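Local coordinates for 1-carboxybiuret hydrolase subunit AtzE (Pseudomonas sp., PDB 6C62), which hydrolyses 1-carboxybiuret to urea-1,3-dicarboxylate and ammonia, a step in the bacterial degradation of atrazine, at residues A[26-31]-A[36-41]; A[73-78]-A[83-88]; A[117-122]-A[127-132]; A[152-157]-A[164-169]; A[169-174]-A[200-205]. All coordinates share one frame; numbering follows the deposited sequence.

Interaction 1: A[26-31]-A[36-41]; sequences ATIGAT and NAFTCR
Ile-28 reaches from helix 17-35 to both Phe-38 and Arg-41, and its two branches share the work. The CG1 branch goes to the phenyl ring. Its end, Ile-28 CD1, lies 3.5 Å from Phe-38 CZ, and the two side chains cross at about a right angle. The other branch, CG2, is set anti to the backbone N (chi1 of CG1 -70°), which turns it to the arginine. There Ile-28 CG2 sits over one face of the guanidinium group, 3.7 Å from Arg-41 NE. The same methyl also stands above one face of the Phe-38 ring, near its rim. The arginine chain is extended from CG to NE, so its flat end runs on to the helix backbone, with Arg-41 NH1 3.7 Å from Gly-29 CA. With an alanine here both branches are gone, which would probably open a gap beside the ring and leave the guanidinium freer to turn. Leu-115 and Leu-118 of strand 113-118 add to the apolar surroundings. Ile-28 and Phe-38 are buried, while Arg-41 and Gly-29 are on the solvent side. This is a helix packed on the outermost strand, 38-41, of the large mixed sheet of the amidase fold.

Interaction 2: A[73-78]-A[83-88]; sequences VKNLFD and TTLAGS
The carboxamide of Asn-75 and the carboxylate of Asp-78 are the flat groups that join residues 73-78 to residues 83-88. Asn-75 OD1 accepts from Gly-87 N at 2.9 Å, with the donor tilted 23° from the carbonyl plane. The bond is bent, with an angle of 134° at the hydrogen. Leu-85 CB comes up to the same amide, 4.2 Å from Asn-75 CG. At the carboxylate, Thr-84 OG1 donates to Asp-78 OD1 at 2.6 Å. It arrives on the anti side, somewhat out of the carboxylate plane, and the two side chains cross at about a right angle. The ring of Phe-77 has Lys-74 O in its plane, at the edge.

The Asn-75 backbone is used as well. Ala-86 N donates to Asn-75 O at 3.0 Å from well above the carbonyl plane. Two turns thus meet: a type I turn from Lys-74 to Phe-77, at the end of strand 70-74, and a type I' turn from Leu-85 to Ser-88. Lys-74 is a charge-relay residue by similarity with related amidases. With chi1 at 75°, Asn-75 CG lies between the backbone N and the carbonyl carbon, which brings OD1 to the second turn beside the backbone O. Its ND2 binds Thr-39 OG1. A leucine in its place would probably leave Gly-87 N and Thr-39 without this partner. Thr-84 CG2 lies 3.4 Å from Asn-75 O and also near Leu-76 O. Leu-76 CB and Ala-86 CB also touch, at 4.1 Å.

Interaction 3: A[117-122]-A[127-132]; sequences GLNMDE and FTTENT
Asp-121 grips the backbone of residues 128-130 with both carboxylate oxygens, and this is the tight part of the contact. Thr-129 N donates to Asp-121 OD2 at 2.7 Å, on the syn side and 30° out of the carboxylate plane. Two weak bonds flank it: Thr-128 N to the same oxygen, and Glu-130 N to Asp-121 OD1. Three successive amides thus turn to one carboxylate and fix its rotation. A second firm link lies further along. Asn-131 CG is anti to its backbone N (chi1 -172°), which brings ND2 to Met-120 O at 2.8 Å. The acceptor is in the amide plane of Asn-131, and the bond is nearly straight at 164°. Asn-131 ND2 also bonds Gly-87 O.

Between these links the contact is van der Waals only. Thr-129 CG2 rests 3.7 Å from Asn-119 ND2 and about as far from Met-120 CA. The polar ends of both residues are engaged elsewhere, Thr-129 OG1 with Gly-148 O and Asn-119 ND2 with Gly-135 O. The looser, hydrated side is at Thr-128, where the amide bond is weak. A water donates to Thr-128 OG1 at 2.6 Å and, weakly, to Asp-121 OD1. Thr-128 OG1 in turn donates to Glu-130 OE1. This is a loop following strand 113-118, pinned by a carboxylate bound to backbone amides, beside Lys-74 and Ser-150 of the amidase site assigned by similarity.

Interaction 4: A[152-157]-A[164-169]; sequences GGSGAA and PLSLGS
Ser-166 is the first residue of strand 165-169 to meet the helix, and Ser-154 is its partner. Ser-166 OG donates to Ser-154 O at 2.8 Å, coming from above the carbonyl plane. Its chi1 of 62° sets the hydroxyl between its own N and carbonyl carbon and aims it at the helix. It also lies against the partner's side chain, with Ser-166 OG 3.3 Å from Ser-154 CB. At Leu-167 the backbone takes over. Its side chain is directed away, but Leu-167 O accepts from Ser-154 OG at 2.9 Å, again from above the carbonyl plane. That oxygen also serves the sheet, where it accepts from the backbone N of Lys-74. Gly-168 comes next and passes close to the same hydroxyl, with Ser-154 OG 4.1 Å from Gly-168 CA.

Ser-154 therefore bonds in both ways, by its carbonyl to one strand residue and by its hydroxyl to the next. The contact is small, and all four touching residues are buried. The two axes lie 7.7 Å apart and run nearly antiparallel, at 159°. Leu-212 of strand 208-213 touches both serines. The arrangement is a helix start rich in glycine and alanine, laid close on a central sheet strand. Ser-150 and Ser-151 lead into the helix, and Gly-152 and Gly-153 begin its first turn, as in the glycine- and serine-rich amidase signature.

Interaction 5: A[169-174]-A[200-205]; sequences SDTNGS and YPFVHS
Thr-171 packs against Phe-202 and Val-203, and its side chain can be followed outward atom by atom. The bond from CA to CB is directed at residues 200-205, and Thr-171 CB lies 4.0 Å from Phe-202 CD2. There the side chain forks. Thr-171 OG1 goes to the phenyl ring, 3.6 Å from Phe-202 CD2. It meets the ring at the edge, near its plane. The hydroxyl has its polar partner elsewhere, in Asp-207 OD1. The methyl, Thr-171 CG2, takes the other direction and meets Val-203 CG2 at 3.8 Å, with Val-203 CB just behind it. The torsion (chi1 -59°) places CG2 anti to the backbone N and so toward the valine.

Val-203 CG2 has a second neighbour. It stands over the centre of one face of the Phe-202 ring, 3.7 Å above the plane, so valine and phenylalanine pack on each other as well as on the threonine. Helix 294-312 touches the same group, through Thr-305 at Phe-202 and Glu-308 at Val-203. Asp-207 makes a further tie, since its OD2 accepts from Phe-202 N. Ser-174, the acyl-ester nucleophile by similarity, lies on the same loop as Thr-171.

The contact between the segments is thus van der Waals in kind, all three residues being buried. The threonine is amphipathic here: its methyl fills the apolar side, while Asp-207 satisfies its hydroxyl and bonds the Phe-202 backbone too.

How the interactions relate
Interactions 2, 3, 4 and 5 gather round the Ser-Ser-Lys site expected from related amidases. Lys-74, in interaction 2, bonds through NZ to Ser-169 OG at 2.8 Å, and Ser-169 is shared by interactions 4 and 5. Lys-74 NZ also bonds Ser-150 OG. Ser-174, in interaction 5, bonds through OG to Ser-150 N. Interaction 3 touches this group, with Phe-127 CE1 3.9 Å from Ser-174 OG. Separately, Asn-119 O is probably hydrogen-bonded to Gly-153 N at 3.1 Å, which joins interaction 3 to the helix of interaction 4. Interaction 1 lies farther out, its centre about 25 Å from that of interaction 5, but Thr-39 OG1 still meets Asn-75 ND2 of interaction 2 at 2.9 Å.

Interaction 1: A[26-31]-A[36-41]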
# COMPACT_ATOMS: atom_id res chain seq x y z
N ALA A 26 -20.09 -14.24 38.90
CA ALA A 26 -19.60 -14.82 40.14
C ALA A 26 -18.27 -15.58 39.89
O ALA A 26 -17.35 -15.50 40.69
CB ALA A 26 -20.66 -15.74 40.72
N THR A 27 -18.16 -16.30 38.77
CA THR A 27 -16.87 -16.95 38.44
C THR A 27 -15.72 -15.95 38.25
O THR A 27 -14.60 -16.14 38.74
CB THR A 27 -17.01 -17.81 37.19
OG1 THR A 27 -18.08 -18.74 37.42
CG2 THR A 27 -15.73 -18.60 36.88
N ILE A 28 -16.03 -14.84 37.58
CA ILE A 28 -15.03 -13.80 37.39
C ILE A 28 -14.61 -13.27 38.77
O ILE A 28 -13.41 -13.14 39.05
CB ILE A 28 -15.56 -12.69 36.47
CG1 ILE A 28 -15.69 -13.25 35.05
CG2 ILE A 28 -14.63 -11.47 36.49
CD1 ILE A 28 -16.60 -12.39 34.16
N GLY A 29 -15.60 -12.97 39.62
CA GLY A 29 -15.33 -12.43 40.96
C GLY A 29 -14.45 -13.37 41.74
O GLY A 29 -13.53 -12.94 42.42
N ALA A 30 -14.72 -14.67 41.65
CA ALA A 30 -13.93 -15.64 42.42
C ALA A 30 -12.56 -15.99 41.89
O ALA A 30 -11.70 -16.39 42.69
CB ALA A 30 -14.72 -16.90 42.63
N THR A 31 -12.31 -15.86 40.58
CA THR A 31 -11.08 -16.35 39.96
C THR A 31 -10.16 -15.26 39.43
O THR A 31 -8.97 -15.48 39.27
CB THR A 31 -11.38 -17.28 38.76
OG1 THR A 31 -12.16 -16.56 37.76
CG2 THR A 31 -12.14 -18.53 39.23
N ASN A 36 -6.26 -12.57 36.46
CA ASN A 36 -6.08 -11.21 35.96
C ASN A 36 -6.31 -11.12 34.43
O ASN A 36 -5.53 -10.55 33.71
CB ASN A 36 -4.70 -10.66 36.36
CG ASN A 36 -4.58 -9.17 36.12
OD1 ASN A 36 -5.46 -8.43 36.51
ND2 ASN A 36 -3.45 -8.71 35.55
N ALA A 37 -7.38 -11.74 33.96
CA ALA A 37 -7.79 -11.66 32.55
C ALA A 37 -8.61 -10.41 32.28
O ALA A 37 -8.50 -9.89 31.17
CB ALA A 37 -8.58 -12.88 32.15
N PHE A 38 -9.38 -9.89 33.22
CA PHE A 38 -10.24 -8.74 32.98
C PHE A 38 -9.64 -7.40 33.39
O PHE A 38 -9.07 -7.28 34.45
CB PHE A 38 -11.58 -8.87 33.71
CG PHE A 38 -12.56 -9.76 33.00
CD1 PHE A 38 -12.43 -11.13 33.05
CD2 PHE A 38 -13.61 -9.20 32.29
CE1 PHE A 38 -13.34 -11.97 32.40
CE2 PHE A 38 -14.53 -9.99 31.64
CZ PHE A 38 -14.39 -11.41 31.69
N THR A 39 -9.79 -6.35 32.59
CA THR A 39 -9.45 -5.01 32.99
C THR A 39 -10.66 -4.17 33.24
O THR A 39 -10.51 -3.04 33.77
CB THR A 39 -8.60 -4.27 31.92
OG1 THR A 39 -9.21 -4.32 30.61
CG2 THR A 39 -7.22 -4.91 31.83
N CYS A 40 -11.84 -4.62 32.80
CA CYS A 40 -13.04 -3.89 33.07
C CYS A 40 -14.26 -4.79 33.01
O CYS A 40 -14.30 -5.68 32.17
CB CYS A 40 -13.05 -2.70 32.16
SG CYS A 40 -14.17 -2.73 30.86
N ARG A 41 -15.15 -4.66 33.95
CA ARG A 41 -16.34 -5.54 34.01
C ARG A 41 -17.57 -4.68 33.73
O ARG A 41 -17.85 -3.75 34.48
CB ARG A 41 -16.47 -6.22 35.35
CG ARG A 41 -15.26 -7.06 35.67
CD ARG A 41 -15.40 -7.71 37.05
NE ARG A 41 -14.09 -8.00 37.62
CZ ARG A 41 -13.87 -8.61 38.80
NH1 ARG A 41 -14.88 -9.00 39.60
NH2 ARG A 41 -12.60 -8.80 39.20

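Interaction 2: A[73-78]-A[83-88]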
# COMPACT_ATOMS: atom_id res chain seq x y z
N VAL A 73 -14.11 -9.11 25.56
CA VAL A 73 -13.26 -8.69 24.40
C VAL A 73 -11.92 -8.10 24.84
O VAL A 73 -11.83 -7.39 25.84
CB VAL A 73 -14.02 -7.67 23.50
CG1 VAL A 73 -15.33 -8.32 23.03
CG2 VAL A 73 -14.31 -6.38 24.23
N LYS A 74 -10.87 -8.39 24.08
CA LYS A 74 -9.59 -7.74 24.27
C LYS A 74 -9.78 -6.22 24.31
O LYS A 74 -10.61 -5.66 23.55
CB LYS A 74 -8.70 -8.15 23.11
CG LYS A 74 -7.25 -7.75 23.22
CD LYS A 74 -6.51 -8.30 22.01
CE LYS A 74 -5.02 -8.09 22.13
NZ LYS A 74 -4.34 -8.77 20.99
N ASN A 75 -9.09 -5.55 25.24
CA ASN A 75 -9.39 -4.15 25.52
C ASN A 75 -8.87 -3.17 24.47
O ASN A 75 -8.92 -1.97 24.70
CB ASN A 75 -9.05 -3.80 26.96
CG ASN A 75 -7.55 -3.64 27.26
OD1 ASN A 75 -6.74 -3.43 26.37
ND2 ASN A 75 -7.20 -3.78 28.53
N LEU A 76 -8.41 -3.64 23.30
CA LEU A 76 -8.33 -2.79 22.11
C LEU A 76 -9.70 -2.62 21.34
O LEU A 76 -9.78 -1.81 20.40
CB LEU A 76 -7.21 -3.26 21.19
CG LEU A 76 -7.23 -4.68 20.62
CD1 LEU A 76 -8.32 -4.83 19.61
CD2 LEU A 76 -5.89 -5.04 19.95
N PHE A 77 -10.75 -3.35 21.75
CA PHE A 77 -12.05 -3.19 21.15
C PHE A 77 -12.78 -2.07 21.87
O PHE A 77 -12.83 -2.05 23.13
CB PHE A 77 -12.94 -4.44 21.21
CG PHE A 77 -12.55 -5.55 20.27
CD1 PHE A 77 -11.54 -6.44 20.58
CD2 PHE A 77 -13.19 -5.69 19.04
CE1 PHE A 77 -11.18 -7.49 19.69
CE2 PHE A 77 -12.86 -6.70 18.17
CZ PHE A 77 -11.84 -7.61 18.48
N ASP A 78 -13.37 -1.18 21.08
CA ASP A 78 -14.22 -0.07 21.62
C ASP A 78 -15.48 -0.68 22.20
O ASP A 78 -16.14 -1.52 21.54
CB ASP A 78 -14.68 0.90 20.51
CG ASP A 78 -13.58 1.89 20.04
OD1 ASP A 78 -12.48 1.99 20.65
OD2 ASP A 78 -13.82 2.58 19.01
N THR A 83 -13.46 3.97 27.98
CA THR A 83 -12.22 4.37 27.32
C THR A 83 -11.41 3.16 26.87
O THR A 83 -11.09 2.24 27.67
CB THR A 83 -11.38 5.30 28.27
OG1 THR A 83 -12.01 6.58 28.31
CG2 THR A 83 -10.03 5.60 27.66
N THR A 84 -11.09 3.12 25.59
CA THR A 84 -10.35 1.97 25.02
C THR A 84 -8.86 2.03 25.41
O THR A 84 -8.11 2.91 24.93
CB THR A 84 -10.48 1.96 23.49
OG1 THR A 84 -11.87 2.00 23.15
CG2 THR A 84 -9.80 0.71 22.87
N LEU A 85 -8.45 1.09 26.24
CA LEU A 85 -7.06 1.14 26.78
C LEU A 85 -5.98 0.58 25.86
O LEU A 85 -4.87 1.08 25.89
CB LEU A 85 -6.99 0.39 28.12
CG LEU A 85 -7.84 0.95 29.27
CD1 LEU A 85 -7.71 -0.00 30.45
CD2 LEU A 85 -7.40 2.40 29.58
N ALA A 86 -6.30 -0.48 25.10
CA ALA A 86 -5.31 -1.20 24.30
C ALA A 86 -4.03 -1.52 25.13
O ALA A 86 -2.91 -1.35 24.66
CB ALA A 86 -4.97 -0.42 23.05
N GLY A 87 -4.25 -1.96 26.37
CA GLY A 87 -3.20 -2.36 27.29
C GLY A 87 -2.25 -1.26 27.79
O GLY A 87 -1.22 -1.59 28.38
N SER A 88 -2.60 0.01 27.55
CA SER A 88 -1.74 1.10 27.78
C SER A 88 -2.22 1.93 28.94
O SER A 88 -3.40 1.89 29.34
CB SER A 88 -1.65 2.00 26.54
OG SER A 88 -2.84 2.83 26.44

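Interaction 3: A[117-122]-A[127-132]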
# COMPACT_ATOMS: atom_id res chain seq x y z
N GLY A 117 -13.93 -6.06 29.30
CA GLY A 117 -12.69 -5.87 28.53
C GLY A 117 -11.56 -6.67 29.17
O GLY A 117 -11.49 -6.80 30.40
N LEU A 118 -10.68 -7.20 28.33
CA LEU A 118 -9.63 -8.14 28.72
C LEU A 118 -8.21 -7.62 28.53
O LEU A 118 -7.89 -6.90 27.56
CB LEU A 118 -9.78 -9.45 27.92
CG LEU A 118 -11.14 -10.10 28.04
CD1 LEU A 118 -11.20 -11.25 27.08
CD2 LEU A 118 -11.43 -10.58 29.46
N ASN A 119 -7.33 -8.07 29.42
CA ASN A 119 -5.92 -7.66 29.46
C ASN A 119 -5.18 -8.10 28.18
O ASN A 119 -5.53 -9.11 27.55
CB ASN A 119 -5.25 -8.26 30.71
CG ASN A 119 -3.94 -7.58 31.11
OD1 ASN A 119 -3.71 -6.40 30.84
ND2 ASN A 119 -3.05 -8.37 31.79
N MET A 120 -4.15 -7.32 27.82
CA MET A 120 -3.35 -7.53 26.64
C MET A 120 -1.98 -6.91 26.81
O MET A 120 -1.79 -6.04 27.64
CB MET A 120 -4.06 -6.97 25.40
CG MET A 120 -4.42 -5.47 25.51
SD MET A 120 -5.00 -4.72 23.96
CE MET A 120 -3.52 -4.49 22.98
N ASP A 121 -1.01 -7.35 26.01
CA ASP A 121 0.27 -6.63 25.95
C ASP A 121 -0.00 -5.25 25.42
O ASP A 121 -0.84 -5.07 24.51
CB ASP A 121 1.30 -7.28 25.06
CG ASP A 121 1.89 -8.56 25.67
OD1 ASP A 121 2.66 -8.51 26.69
OD2 ASP A 121 1.57 -9.65 25.14
N GLU A 122 0.70 -4.27 25.97
CA GLU A 122 0.46 -2.86 25.59
C GLU A 122 0.59 -2.65 24.10
O GLU A 122 1.57 -2.99 23.51
CB GLU A 122 1.42 -1.92 26.31
CG GLU A 122 1.28 -0.51 25.79
CD GLU A 122 2.22 0.50 26.41
OE1 GLU A 122 3.34 0.67 25.81
OE2 GLU A 122 1.81 1.17 27.41
N PHE A 127 4.05 -11.33 22.83
CA PHE A 127 3.38 -12.63 22.81
C PHE A 127 3.19 -13.26 24.17
O PHE A 127 2.95 -14.47 24.23
CB PHE A 127 4.21 -13.57 21.98
CG PHE A 127 4.17 -13.26 20.52
CD1 PHE A 127 2.96 -13.26 19.84
CD2 PHE A 127 5.32 -13.03 19.82
CE1 PHE A 127 2.91 -12.95 18.48
CE2 PHE A 127 5.30 -12.78 18.43
CZ PHE A 127 4.08 -12.73 17.79
N THR A 128 3.27 -12.50 25.25
CA THR A 128 3.20 -13.10 26.60
C THR A 128 2.22 -12.48 27.61
O THR A 128 1.99 -13.07 28.66
CB THR A 128 4.58 -13.05 27.23
OG1 THR A 128 4.96 -11.68 27.47
CG2 THR A 128 5.64 -13.77 26.29
N THR A 129 1.61 -11.34 27.29
CA THR A 129 0.70 -10.61 28.18
C THR A 129 1.29 -10.45 29.59
O THR A 129 0.68 -10.81 30.59
CB THR A 129 -0.73 -11.23 28.23
OG1 THR A 129 -1.13 -11.57 26.91
CG2 THR A 129 -1.75 -10.20 28.82
N GLU A 130 2.53 -10.01 29.60
CA GLU A 130 3.22 -9.59 30.80
C GLU A 130 3.20 -8.06 30.82
O GLU A 130 4.16 -7.40 30.42
CB GLU A 130 4.64 -10.17 30.81
CG GLU A 130 4.61 -11.71 30.98
CD GLU A 130 6.01 -12.34 30.84
OE1 GLU A 130 6.56 -12.46 29.67
OE2 GLU A 130 6.53 -12.73 31.91
N ASN A 131 2.08 -7.52 31.22
CA ASN A 131 1.83 -6.10 31.12
C ASN A 131 2.34 -5.42 32.41
O ASN A 131 1.85 -5.71 33.56
CB ASN A 131 0.32 -5.88 30.91
CG ASN A 131 -0.02 -4.41 30.59
OD1 ASN A 131 0.32 -3.48 31.39
ND2 ASN A 131 -0.66 -4.18 29.44
N THR A 132 3.28 -4.50 32.26
CA THR A 132 3.83 -3.80 33.44
C THR A 132 2.78 -2.92 34.18
O THR A 132 2.80 -2.83 35.39
CB THR A 132 5.07 -2.95 33.04
OG1 THR A 132 6.06 -3.79 32.49
CG2 THR A 132 5.71 -2.17 34.22
O HOH W 1 5.25 -10.18 25.34

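Interaction 4: A[152-157]-A[164-169]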
# COMPACT_ATOMS: atom_id res chain seq x y z
N GLY A 152 -3.77 -12.41 25.70
CA GLY A 152 -3.68 -13.33 26.83
C GLY A 152 -4.94 -13.39 27.70
O GLY A 152 -5.36 -14.47 28.14
N GLY A 153 -5.55 -12.24 27.95
CA GLY A 153 -6.83 -12.22 28.66
C GLY A 153 -7.91 -13.03 27.94
O GLY A 153 -8.73 -13.66 28.57
N SER A 154 -7.92 -12.99 26.61
CA SER A 154 -8.89 -13.69 25.77
C SER A 154 -8.73 -15.14 25.88
O SER A 154 -9.74 -15.86 25.95
CB SER A 154 -8.80 -13.22 24.30
OG SER A 154 -8.93 -11.79 24.25
N GLY A 155 -7.51 -15.63 25.92
CA GLY A 155 -7.28 -17.07 26.12
C GLY A 155 -7.56 -17.52 27.57
O GLY A 155 -8.18 -18.55 27.80
N ALA A 156 -7.08 -16.75 28.53
CA ALA A 156 -7.21 -17.12 29.95
C ALA A 156 -8.64 -17.11 30.40
O ALA A 156 -9.04 -17.98 31.14
CB ALA A 156 -6.38 -16.23 30.84
N ALA A 157 -9.42 -16.13 29.96
CA ALA A 157 -10.83 -16.09 30.39
C ALA A 157 -11.57 -17.35 29.99
O ALA A 157 -12.46 -17.80 30.76
CB ALA A 157 -11.56 -14.87 29.86
N PRO A 164 -17.37 -18.43 27.72
CA PRO A 164 -17.22 -19.43 26.68
C PRO A 164 -16.64 -18.90 25.32
O PRO A 164 -16.23 -19.69 24.52
CB PRO A 164 -18.65 -19.94 26.47
CG PRO A 164 -19.51 -18.74 26.75
CD PRO A 164 -18.80 -18.05 27.91
N LEU A 165 -16.64 -17.58 25.12
CA LEU A 165 -16.27 -16.91 23.87
C LEU A 165 -15.54 -15.64 24.23
O LEU A 165 -15.94 -14.92 25.17
CB LEU A 165 -17.53 -16.56 23.10
CG LEU A 165 -17.42 -15.64 21.86
CD1 LEU A 165 -16.62 -16.29 20.74
CD2 LEU A 165 -18.82 -15.32 21.34
N SER A 166 -14.45 -15.36 23.52
CA SER A 166 -13.88 -14.04 23.59
C SER A 166 -13.42 -13.57 22.22
O SER A 166 -13.38 -14.35 21.26
CB SER A 166 -12.71 -14.00 24.58
OG SER A 166 -11.69 -14.87 24.17
N LEU A 167 -13.14 -12.27 22.13
CA LEU A 167 -12.50 -11.70 20.93
C LEU A 167 -11.09 -11.30 21.21
O LEU A 167 -10.81 -10.75 22.24
CB LEU A 167 -13.29 -10.51 20.39
CG LEU A 167 -14.71 -10.76 19.98
CD1 LEU A 167 -15.25 -9.56 19.23
CD2 LEU A 167 -14.87 -12.02 19.14
N GLY A 168 -10.21 -11.58 20.24
CA GLY A 168 -8.84 -11.15 20.25
C GLY A 168 -8.41 -10.52 18.94
O GLY A 168 -9.24 -10.28 18.04
N SER A 169 -7.10 -10.22 18.88
CA SER A 169 -6.47 -9.78 17.65
C SER A 169 -5.26 -10.62 17.41
O SER A 169 -4.67 -11.20 18.34
CB SER A 169 -6.14 -8.27 17.64
OG SER A 169 -4.97 -7.94 18.36

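Interaction 5: A[169-174]-A[200-205]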
# COMPACT_ATOMS: atom_id res chain seq x y z
N SER A 169 -7.10 -10.22 18.88
CA SER A 169 -6.47 -9.78 17.65
C SER A 169 -5.26 -10.62 17.41
O SER A 169 -4.67 -11.20 18.34
CB SER A 169 -6.14 -8.27 17.64
OG SER A 169 -4.97 -7.94 18.36
N ASP A 170 -4.90 -10.71 16.14
CA ASP A 170 -3.77 -11.50 15.67
C ASP A 170 -3.10 -10.79 14.48
O ASP A 170 -3.67 -10.68 13.39
CB ASP A 170 -4.26 -12.94 15.28
CG ASP A 170 -3.09 -13.92 15.04
OD1 ASP A 170 -2.14 -13.54 14.33
OD2 ASP A 170 -3.13 -15.08 15.53
N THR A 171 -1.90 -10.30 14.70
CA THR A 171 -1.14 -9.68 13.66
C THR A 171 -0.08 -10.65 13.18
O THR A 171 -0.05 -10.99 11.98
CB THR A 171 -0.54 -8.37 14.19
OG1 THR A 171 -1.60 -7.55 14.61
CG2 THR A 171 0.20 -7.61 13.10
N ASN A 172 0.74 -11.13 14.11
CA ASN A 172 1.81 -12.08 13.86
C ASN A 172 1.67 -13.34 14.73
O ASN A 172 2.63 -14.12 14.83
CB ASN A 172 3.11 -11.40 14.20
CG ASN A 172 3.40 -10.21 13.27
OD1 ASN A 172 3.43 -10.37 12.04
ND2 ASN A 172 3.60 -9.01 13.86
N GLY A 173 0.52 -13.54 15.35
CA GLY A 173 0.27 -14.70 16.20
C GLY A 173 -0.62 -14.52 17.39
O GLY A 173 -0.89 -15.48 18.08
N SER A 174 -1.11 -13.36 17.65
CA SER A 174 -1.70 -13.05 18.93
C SER A 174 -3.07 -13.63 19.30
O SER A 174 -3.53 -13.39 20.43
CB SER A 174 -1.70 -11.52 19.12
OG SER A 174 -0.36 -11.15 19.44
N TYR A 200 -8.59 -0.41 18.24
CA TYR A 200 -7.30 0.31 18.29
C TYR A 200 -6.25 -0.50 17.48
O TYR A 200 -5.98 -1.67 17.80
CB TYR A 200 -6.89 0.54 19.76
CG TYR A 200 -5.79 1.58 19.85
CD1 TYR A 200 -4.48 1.25 19.58
CD2 TYR A 200 -6.09 2.90 20.13
CE1 TYR A 200 -3.50 2.22 19.60
CE2 TYR A 200 -5.11 3.89 20.14
CZ TYR A 200 -3.81 3.56 19.90
OH TYR A 200 -2.80 4.54 19.96
N PRO A 201 -5.68 0.09 16.46
CA PRO A 201 -4.80 -0.66 15.57
C PRO A 201 -3.34 -0.81 16.03
O PRO A 201 -2.89 -0.19 17.03
CB PRO A 201 -4.84 0.14 14.29
CG PRO A 201 -4.97 1.52 14.75
CD PRO A 201 -5.80 1.48 16.01
N PHE A 202 -2.66 -1.72 15.37
CA PHE A 202 -1.24 -1.99 15.65
C PHE A 202 -0.52 -1.85 14.32
O PHE A 202 0.26 -0.91 14.13
CB PHE A 202 -1.12 -3.35 16.34
CG PHE A 202 0.29 -3.87 16.53
CD1 PHE A 202 1.37 -2.99 16.84
CD2 PHE A 202 0.53 -5.24 16.44
CE1 PHE A 202 2.65 -3.46 17.01
CE2 PHE A 202 1.86 -5.75 16.63
CZ PHE A 202 2.90 -4.85 16.92
N VAL A 203 -0.77 -2.76 13.40
CA VAL A 203 -0.15 -2.77 12.04
C VAL A 203 -1.29 -2.78 11.04
O VAL A 203 -1.94 -3.80 10.82
CB VAL A 203 0.75 -4.00 11.87
CG1 VAL A 203 1.46 -4.02 10.50
CG2 VAL A 203 1.73 -4.13 13.02
N HIS A 204 -1.55 -1.66 10.41
CA HIS A 204 -2.64 -1.57 9.44
C HIS A 204 -2.52 -2.64 8.33
O HIS A 204 -3.52 -3.22 7.88
CB HIS A 204 -2.62 -0.16 8.79
CG HIS A 204 -2.90 0.96 9.73
ND1 HIS A 204 -2.23 2.18 9.66
CD2 HIS A 204 -3.85 1.08 10.69
CE1 HIS A 204 -2.77 2.98 10.58
NE2 HIS A 204 -3.74 2.34 11.22
N SER A 205 -1.29 -2.91 7.90
CA SER A 205 -1.05 -3.88 6.82
C SER A 205 -1.25 -5.37 7.23
O SER A 205 -1.23 -6.26 6.36
CB SER A 205 0.39 -3.72 6.28
OG SER A 205 0.62 -2.54 5.52